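Local coordinates for protein endo-b-1,4-glucanase (Nasutitermes takasagoensis, PDB 1KS8) that probably hydrolyses internal beta-1,4-glucosidic linkages of cellulose and related beta-glucans, as a family 9 endoglucanase with an (alpha/alpha)6 fold, at residues V71-S85 and A419-L431. Residues are numbered along the deposited sequence; the frame is centred on the assembly and turned at random.
Sequences VLAWGLIDFEAGYSS and AGFQSALAALVAL
The Phe79 ring lies with one face on Ala427, whose CB sits 3.5 Å from the ring centroid and almost on its normal, a CH-pi contact; Asp78 CB covers the opposite face toward its rim, and Ala430 CB stands at the edge. With chi1 at -55°, CG lies anti to the carbonyl carbon, which lays the ring over the Ala427 methyl. Replacing Phe79 by an alanine would probably strip that methyl of its aromatic cover and open a gap where the chain turns between helices 71-78 and 80-85. The Tyr83 ring carries Leu76 CD2 on one face, near the rim, and meets Gln422 NE2 and a water in plane at its hydroxyl edge, while Ala426 CB approaches CE2 obliquely at 3.5 Å. Gln422, extended beyond CG, reaches across the tyrosine at about a right angle, its amide turned 67° from the ring, and NE2 donates to Tyr83 OH over 2.9 Å in a nearly straight bond. Its OE1 bonds to Ser12 of helix 5-18, which probably fixes the amide's orientation, and Leu72 CD2 packs against NE2.

Helices 71-78 and 419-430 run nearly parallel, 7° apart, and their backbones come closest where Gly75 lies against Ser423. Ser423 OG donates to Val71 O (2.8 Å) from above the carbonyl plane, opposite the face used by Gly75 N. After Phe79 the chain turns into helix 80-85, which crosses helix 419-430 at 80°; there Gly82 CA makes a CA-H...O contact of 3.3 Å with Ala426 O. The contact thus joins helices 62-78 and 80-85 to the C-terminal helix 415-430 of the (alpha/alpha)6 barrel, where the same water donates to Leu72 O and Ser423 OG and also bonds Tyr83 OH, linking the two segments through side-chain and backbone oxygens.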
ATOM      1  N   VAL A  71      -0.863   2.297   5.427  1.00  7.83           N
ATOM      2  CA  VAL A  71      -0.470   3.602   4.913  1.00  8.15           C
ATOM      3  C   VAL A  71      -1.675   4.444   4.486  1.00  7.64           C
ATOM      4  O   VAL A  71      -1.700   5.657   4.712  1.00  7.82           O
ATOM      5  CB  VAL A  71       0.542   3.441   3.757  1.00  8.04           C
ATOM      6  CG1 VAL A  71       0.857   4.793   3.130  1.00 10.18           C
ATOM      7  CG2 VAL A  71       1.826   2.810   4.299  1.00 10.28           C
ATOM      8  N   LEU A  72      -2.680   3.814   3.886  1.00  7.26           N
ATOM      9  CA  LEU A  72      -3.866   4.564   3.493  1.00  7.94           C
ATOM     10  C   LEU A  72      -4.576   5.079   4.747  1.00  8.60           C
ATOM     11  O   LEU A  72      -4.991   6.234   4.796  1.00  8.63           O
ATOM     12  CB  LEU A  72      -4.822   3.692   2.669  1.00  7.98           C
ATOM     13  CG  LEU A  72      -4.388   3.342   1.241  1.00  8.79           C
ATOM     14  CD1 LEU A  72      -5.500   2.548   0.579  1.00 10.17           C
ATOM     15  CD2 LEU A  72      -4.089   4.613   0.439  1.00  9.45           C
ATOM     16  N   ALA A  73      -4.705   4.227   5.761  1.00  8.49           N
ATOM     17  CA  ALA A  73      -5.363   4.633   7.003  1.00  8.49           C
ATOM     18  C   ALA A  73      -4.558   5.737   7.688  1.00  8.76           C
ATOM     19  O   ALA A  73      -5.119   6.687   8.228  1.00  9.16           O
ATOM     20  CB  ALA A  73      -5.510   3.429   7.936  1.00  9.95           C
ATOM     21  N   TRP A  74      -3.238   5.602   7.659  1.00  8.16           N
ATOM     22  CA  TRP A  74      -2.335   6.575   8.267  1.00  8.85           C
ATOM     23  C   TRP A  74      -2.586   7.971   7.689  1.00  8.85           C
ATOM     24  O   TRP A  74      -2.695   8.952   8.428  1.00  9.62           O
ATOM     25  CB  TRP A  74      -0.895   6.125   8.011  1.00  9.49           C
ATOM     26  CG  TRP A  74       0.190   6.873   8.727  1.00  9.21           C
ATOM     27  CD1 TRP A  74       0.053   7.771   9.748  1.00 10.54           C
ATOM     28  CD2 TRP A  74       1.595   6.732   8.501  1.00  9.49           C
ATOM     29  NE1 TRP A  74       1.292   8.194  10.174  1.00 11.34           N
ATOM     30  CE2 TRP A  74       2.256   7.572   9.423  1.00 11.42           C
ATOM     31  CE3 TRP A  74       2.361   5.973   7.605  1.00 10.96           C
ATOM     32  CZ2 TRP A  74       3.651   7.673   9.477  1.00 11.73           C
ATOM     33  CZ3 TRP A  74       3.748   6.075   7.658  1.00 12.29           C
ATOM     34  CH2 TRP A  74       4.376   6.919   8.589  1.00 12.54           C
ATOM     35  N   GLY A  75      -2.692   8.058   6.367  1.00  8.77           N
ATOM     36  CA  GLY A  75      -2.939   9.339   5.732  1.00  9.23           C
ATOM     37  C   GLY A  75      -4.327   9.868   6.046  1.00 10.24           C
ATOM     38  O   GLY A  75      -4.528  11.076   6.162  1.00 10.98           O
ATOM     39  N   LEU A  76      -5.288   8.957   6.175  1.00 10.66           N
ATOM     40  CA  LEU A  76      -6.666   9.322   6.490  1.00 12.11           C
ATOM     41  C   LEU A  76      -6.761   9.917   7.888  1.00 12.87           C
ATOM     42  O   LEU A  76      -7.606  10.774   8.155  1.00 13.49           O
ATOM     43  CB  LEU A  76      -7.573   8.092   6.411  1.00 14.50           C
ATOM     44  CG  LEU A  76      -8.539   7.994   5.231  1.00 17.74           C
ATOM     45  CD1 LEU A  76      -9.310   6.686   5.329  1.00 17.86           C
ATOM     46  CD2 LEU A  76      -9.499   9.176   5.239  1.00 14.54           C
ATOM     47  N   ILE A  77      -5.898   9.450   8.782  1.00 11.23           N
ATOM     48  CA  ILE A  77      -5.886   9.937  10.157  1.00 11.99           C
ATOM     49  C   ILE A  77      -5.201  11.297  10.285  1.00 13.16           C
ATOM     50  O   ILE A  77      -5.768  12.234  10.849  1.00 15.71           O
ATOM     51  CB  ILE A  77      -5.165   8.935  11.090  1.00 12.21           C
ATOM     52  CG1 ILE A  77      -5.932   7.609  11.125  1.00 11.30           C
ATOM     53  CG2 ILE A  77      -5.037   9.526  12.494  1.00 12.72           C
ATOM     54  CD1 ILE A  77      -5.148   6.461  11.743  1.00 10.93           C
ATOM     55  N   ASP A  78      -3.986  11.408   9.756  1.00 11.02           N
ATOM     56  CA  ASP A  78      -3.219  12.648   9.844  1.00 10.40           C
ATOM     57  C   ASP A  78      -3.630  13.750   8.877  1.00 10.75           C
ATOM     58  O   ASP A  78      -3.418  14.933   9.153  1.00 11.88           O
ATOM     59  CB  ASP A  78      -1.730  12.352   9.642  1.00 10.59           C
ATOM     60  CG  ASP A  78      -1.114  11.621  10.816  1.00 11.92           C
ATOM     61  OD1 ASP A  78       0.044  11.170  10.686  1.00 11.57           O
ATOM     62  OD2 ASP A  78      -1.778  11.506  11.867  1.00 13.22           O
ATOM     63  N   PHE A  79      -4.218  13.373   7.747  1.00 10.51           N
ATOM     64  CA  PHE A  79      -4.613  14.356   6.745  1.00 11.46           C
ATOM     65  C   PHE A  79      -6.059  14.176   6.301  1.00 11.52           C
ATOM     66  O   PHE A  79      -6.386  14.284   5.117  1.00 11.15           O
ATOM     67  CB  PHE A  79      -3.645  14.263   5.561  1.00 10.49           C
ATOM     68  CG  PHE A  79      -2.204  14.416   5.963  1.00 11.28           C
ATOM     69  CD1 PHE A  79      -1.702  15.658   6.347  1.00 11.83           C
ATOM     70  CD2 PHE A  79      -1.365  13.308   6.027  1.00 11.66           C
ATOM     71  CE1 PHE A  79      -0.384  15.793   6.795  1.00 11.96           C
ATOM     72  CE2 PHE A  79      -0.050  13.431   6.471  1.00 11.86           C
ATOM     73  CZ  PHE A  79       0.442  14.676   6.856  1.00 12.83           C
ATOM     74  N   GLU A  80      -6.925  13.914   7.273  1.00 12.11           N
ATOM     75  CA  GLU A  80      -8.343  13.721   7.013  1.00 12.48           C
ATOM     76  C   GLU A  80      -8.926  14.934   6.292  1.00 12.88           C
ATOM     77  O   GLU A  80      -9.795  14.801   5.430  1.00 12.48           O
ATOM     78  CB  GLU A  80      -9.089  13.495   8.332  1.00 13.55           C
ATOM     79  CG  GLU A  80     -10.546  13.107   8.151  1.00 14.85           C
ATOM     80  CD  GLU A  80     -11.264  12.893   9.467  1.00 18.71           C
ATOM     81  OE1 GLU A  80     -12.447  12.495   9.439  1.00 20.33           O
ATOM     82  OE2 GLU A  80     -10.648  13.123  10.530  1.00 21.08           O
ATOM     83  N   ALA A  81      -8.440  16.120   6.649  1.00 13.54           N
ATOM     84  CA  ALA A  81      -8.918  17.354   6.036  1.00 13.76           C
ATOM     85  C   ALA A  81      -8.700  17.340   4.527  1.00 12.92           C
ATOM     86  O   ALA A  81      -9.474  17.933   3.777  1.00 13.69           O
ATOM     87  CB  ALA A  81      -8.212  18.554   6.655  1.00 13.44           C
ATOM     88  N   GLY A  82      -7.642  16.666   4.086  1.00 12.01           N
ATOM     89  CA  GLY A  82      -7.353  16.587   2.666  1.00 12.49           C
ATOM     90  C   GLY A  82      -8.439  15.812   1.952  1.00 11.60           C
ATOM     91  O   GLY A  82      -8.900  16.206   0.882  1.00 12.16           O
ATOM     92  N   TYR A  83      -8.843  14.695   2.547  1.00 11.39           N
ATOM     93  CA  TYR A  83      -9.899  13.871   1.979  1.00 10.83           C
ATOM     94  C   TYR A  83     -11.213  14.646   1.984  1.00 11.43           C
ATOM     95  O   TYR A  83     -11.947  14.641   0.998  1.00 11.69           O
ATOM     96  CB  TYR A  83     -10.056  12.580   2.788  1.00 10.71           C
ATOM     97  CG  TYR A  83      -9.074  11.491   2.413  1.00 10.47           C
ATOM     98  CD1 TYR A  83      -9.374  10.578   1.404  1.00 11.20           C
ATOM     99  CD2 TYR A  83      -7.850  11.370   3.069  1.00 10.05           C
ATOM    100  CE1 TYR A  83      -8.481   9.566   1.062  1.00  9.52           C
ATOM    101  CE2 TYR A  83      -6.949  10.362   2.731  1.00 10.17           C
ATOM    102  CZ  TYR A  83      -7.273   9.463   1.730  1.00 10.44           C
ATOM    103  OH  TYR A  83      -6.400   8.447   1.401  1.00  9.63           O
ATOM    104  N   SER A  84     -11.509  15.316   3.093  1.00 12.07           N
ATOM    105  CA  SER A  84     -12.745  16.083   3.193  1.00 13.47           C
ATOM    106  C   SER A  84     -12.806  17.214   2.174  1.00 13.26           C
ATOM    107  O   SER A  84     -13.841  17.436   1.548  1.00 13.26           O
ATOM    108  CB  SER A  84     -12.908  16.649   4.605  1.00 14.57           C
ATOM    109  OG  SER A  84     -13.222  15.615   5.521  1.00 18.08           O
ATOM    110  N   SER A  85     -11.696  17.927   2.004  1.00 12.88           N
ATOM    111  CA  SER A  85     -11.650  19.027   1.048  1.00 14.00           C
ATOM    112  C   SER A  85     -11.868  18.533  -0.375  1.00 14.02           C
ATOM    113  O   SER A  85     -12.371  19.267  -1.229  1.00 14.75           O
ATOM    114  CB  SER A  85     -10.308  19.757   1.138  1.00 14.68           C
ATOM    115  OG  SER A  85     -10.194  20.459   2.363  1.00 22.70           O
ATOM    116  N   ALA A 419      -0.116   3.646  -2.345  1.00  7.11           N
ATOM    117  CA  ALA A 419      -0.371   3.970  -0.938  1.00  6.43           C
ATOM    118  C   ALA A 419       0.286   5.250  -0.437  1.00  7.15           C
ATOM    119  O   ALA A 419      -0.408   6.183  -0.029  1.00  7.96           O
ATOM    120  CB  ALA A 419       0.023   2.791  -0.049  1.00  7.49           C
ATOM    121  N   GLY A 420       1.613   5.293  -0.446  1.00  7.20           N
ATOM    122  CA  GLY A 420       2.307   6.489   0.006  1.00  7.91           C
ATOM    123  C   GLY A 420       1.895   7.682  -0.836  1.00  7.77           C
ATOM    124  O   GLY A 420       1.676   8.779  -0.325  1.00  8.00           O
ATOM    125  N   PHE A 421       1.791   7.443  -2.140  1.00  7.59           N
ATOM    126  CA  PHE A 421       1.387   8.441  -3.126  1.00  8.18           C
ATOM    127  C   PHE A 421       0.039   9.063  -2.752  1.00  7.79           C
ATOM    128  O   PHE A 421      -0.089  10.286  -2.669  1.00  8.34           O
ATOM    129  CB  PHE A 421       1.302   7.754  -4.495  1.00  7.95           C
ATOM    130  CG  PHE A 421       0.778   8.622  -5.604  1.00  7.91           C
ATOM    131  CD1 PHE A 421       1.493   9.728  -6.048  1.00  8.86           C
ATOM    132  CD2 PHE A 421      -0.410   8.289  -6.249  1.00  9.06           C
ATOM    133  CE1 PHE A 421       1.033  10.489  -7.126  1.00 10.86           C
ATOM    134  CE2 PHE A 421      -0.878   9.039  -7.323  1.00 10.35           C
ATOM    135  CZ  PHE A 421      -0.155  10.140  -7.764  1.00  9.77           C
ATOM    136  N   GLN A 422      -0.961   8.221  -2.511  1.00  7.57           N
ATOM    137  CA  GLN A 422      -2.284   8.725  -2.162  1.00  7.60           C
ATOM    138  C   GLN A 422      -2.283   9.498  -0.849  1.00  7.42           C
ATOM    139  O   GLN A 422      -2.917  10.550  -0.740  1.00  8.03           O
ATOM    140  CB  GLN A 422      -3.298   7.581  -2.091  1.00  7.37           C
ATOM    141  CG  GLN A 422      -4.728   8.082  -1.922  1.00  8.04           C
ATOM    142  CD  GLN A 422      -5.759   6.987  -2.070  1.00  7.65           C
ATOM    143  OE1 GLN A 422      -5.821   6.308  -3.096  1.00  7.76           O
ATOM    144  NE2 GLN A 422      -6.583   6.810  -1.045  1.00  8.73           N
ATOM    145  N   SER A 423      -1.571   8.987   0.151  1.00  7.96           N
ATOM    146  CA  SER A 423      -1.518   9.675   1.430  1.00  7.92           C
ATOM    147  C   SER A 423      -0.804  11.018   1.298  1.00  6.78           C
ATOM    148  O   SER A 423      -1.165  11.982   1.973  1.00  8.46           O
ATOM    149  CB  SER A 423      -0.840   8.787   2.474  1.00  8.87           C
ATOM    150  OG  SER A 423      -1.669   7.666   2.750  1.00  8.62           O
ATOM    151  N   ALA A 424       0.196  11.085   0.423  1.00  7.10           N
ATOM    152  CA  ALA A 424       0.926  12.329   0.195  1.00  7.99           C
ATOM    153  C   ALA A 424       0.003  13.343  -0.475  1.00  8.17           C
ATOM    154  O   ALA A 424       0.057  14.538  -0.179  1.00  8.86           O
ATOM    155  CB  ALA A 424       2.155  12.073  -0.682  1.00  7.87           C
ATOM    156  N   LEU A 425      -0.853  12.866  -1.375  1.00  7.87           N
ATOM    157  CA  LEU A 425      -1.792  13.748  -2.054  1.00  8.92           C
ATOM    158  C   LEU A 425      -2.756  14.343  -1.036  1.00  8.88           C
ATOM    159  O   LEU A 425      -3.067  15.532  -1.087  1.00  9.54           O
ATOM    160  CB  LEU A 425      -2.567  12.979  -3.127  1.00  8.76           C
ATOM    161  CG  LEU A 425      -1.767  12.610  -4.379  1.00  8.34           C
ATOM    162  CD1 LEU A 425      -2.522  11.570  -5.190  1.00  9.31           C
ATOM    163  CD2 LEU A 425      -1.511  13.867  -5.202  1.00  9.31           C
ATOM    164  N   ALA A 426      -3.232  13.515  -0.110  1.00  8.52           N
ATOM    165  CA  ALA A 426      -4.147  13.989   0.921  1.00  8.09           C
ATOM    166  C   ALA A 426      -3.464  15.077   1.746  1.00  9.02           C
ATOM    167  O   ALA A 426      -4.091  16.074   2.114  1.00  9.34           O
ATOM    168  CB  ALA A 426      -4.566  12.831   1.822  1.00  8.42           C
ATOM    169  N   ALA A 427      -2.179  14.884   2.033  1.00  8.55           N
ATOM    170  CA  ALA A 427      -1.417  15.860   2.806  1.00  8.95           C
ATOM    171  C   ALA A 427      -1.287  17.174   2.036  1.00 10.40           C
ATOM    172  O   ALA A 427      -1.464  18.253   2.603  1.00 10.85           O
ATOM    173  CB  ALA A 427      -0.033  15.301   3.135  1.00  9.71           C
ATOM    174  N   LEU A 428      -0.981  17.087   0.745  1.00  9.95           N
ATOM    175  CA  LEU A 428      -0.842  18.292  -0.063  1.00 10.69           C
ATOM    176  C   LEU A 428      -2.155  19.066  -0.104  1.00 11.17           C
ATOM    177  O   LEU A 428      -2.156  20.294  -0.046  1.00 12.26           O
ATOM    178  CB  LEU A 428      -0.384  17.935  -1.478  1.00 11.27           C
ATOM    179  CG  LEU A 428       1.043  17.376  -1.539  1.00 11.94           C
ATOM    180  CD1 LEU A 428       1.363  16.929  -2.958  1.00 12.31           C
ATOM    181  CD2 LEU A 428       2.037  18.433  -1.071  1.00 11.95           C
ATOM    182  N   VAL A 429      -3.273  18.351  -0.193  1.00 11.17           N
ATOM    183  CA  VAL A 429      -4.573  19.008  -0.216  1.00 11.72           C
ATOM    184  C   VAL A 429      -4.836  19.663   1.138  1.00 12.16           C
ATOM    185  O   VAL A 429      -5.325  20.794   1.206  1.00 12.48           O
ATOM    186  CB  VAL A 429      -5.716  18.013  -0.518  1.00 10.84           C
ATOM    187  CG1 VAL A 429      -7.062  18.715  -0.385  1.00 11.97           C
ATOM    188  CG2 VAL A 429      -5.556  17.447  -1.920  1.00 12.40           C
ATOM    189  N   ALA A 430      -4.499  18.956   2.214  1.00 11.95           N
ATOM    190  CA  ALA A 430      -4.708  19.474   3.564  1.00 12.64           C
ATOM    191  C   ALA A 430      -3.905  20.747   3.808  1.00 13.51           C
ATOM    192  O   ALA A 430      -4.325  21.621   4.571  1.00 14.71           O
ATOM    193  CB  ALA A 430      -4.325  18.415   4.593  1.00 12.55           C
ATOM    194  N   LEU A 431      -2.752  20.845   3.152  1.00 13.26           N
ATOM    195  CA  LEU A 431      -1.875  22.002   3.292  1.00 15.55           C
ATOM    196  C   LEU A 431      -2.281  23.157   2.378  1.00 16.34           C
ATOM    197  O   LEU A 431      -1.671  24.227   2.416  1.00 18.26           O
ATOM    198  CB  LEU A 431      -0.429  21.588   3.002  1.00 14.96           C
ATOM    199  CG  LEU A 431       0.181  20.581   3.984  1.00 15.68           C
ATOM    200  CD1 LEU A 431       1.472  20.019   3.414  1.00 15.60           C
ATOM    201  CD2 LEU A 431       0.430  21.253   5.326  1.00 17.44           C
TER
HETATM  202  O   HOH W   1      -4.412   8.091   2.967  1.00  8.51           O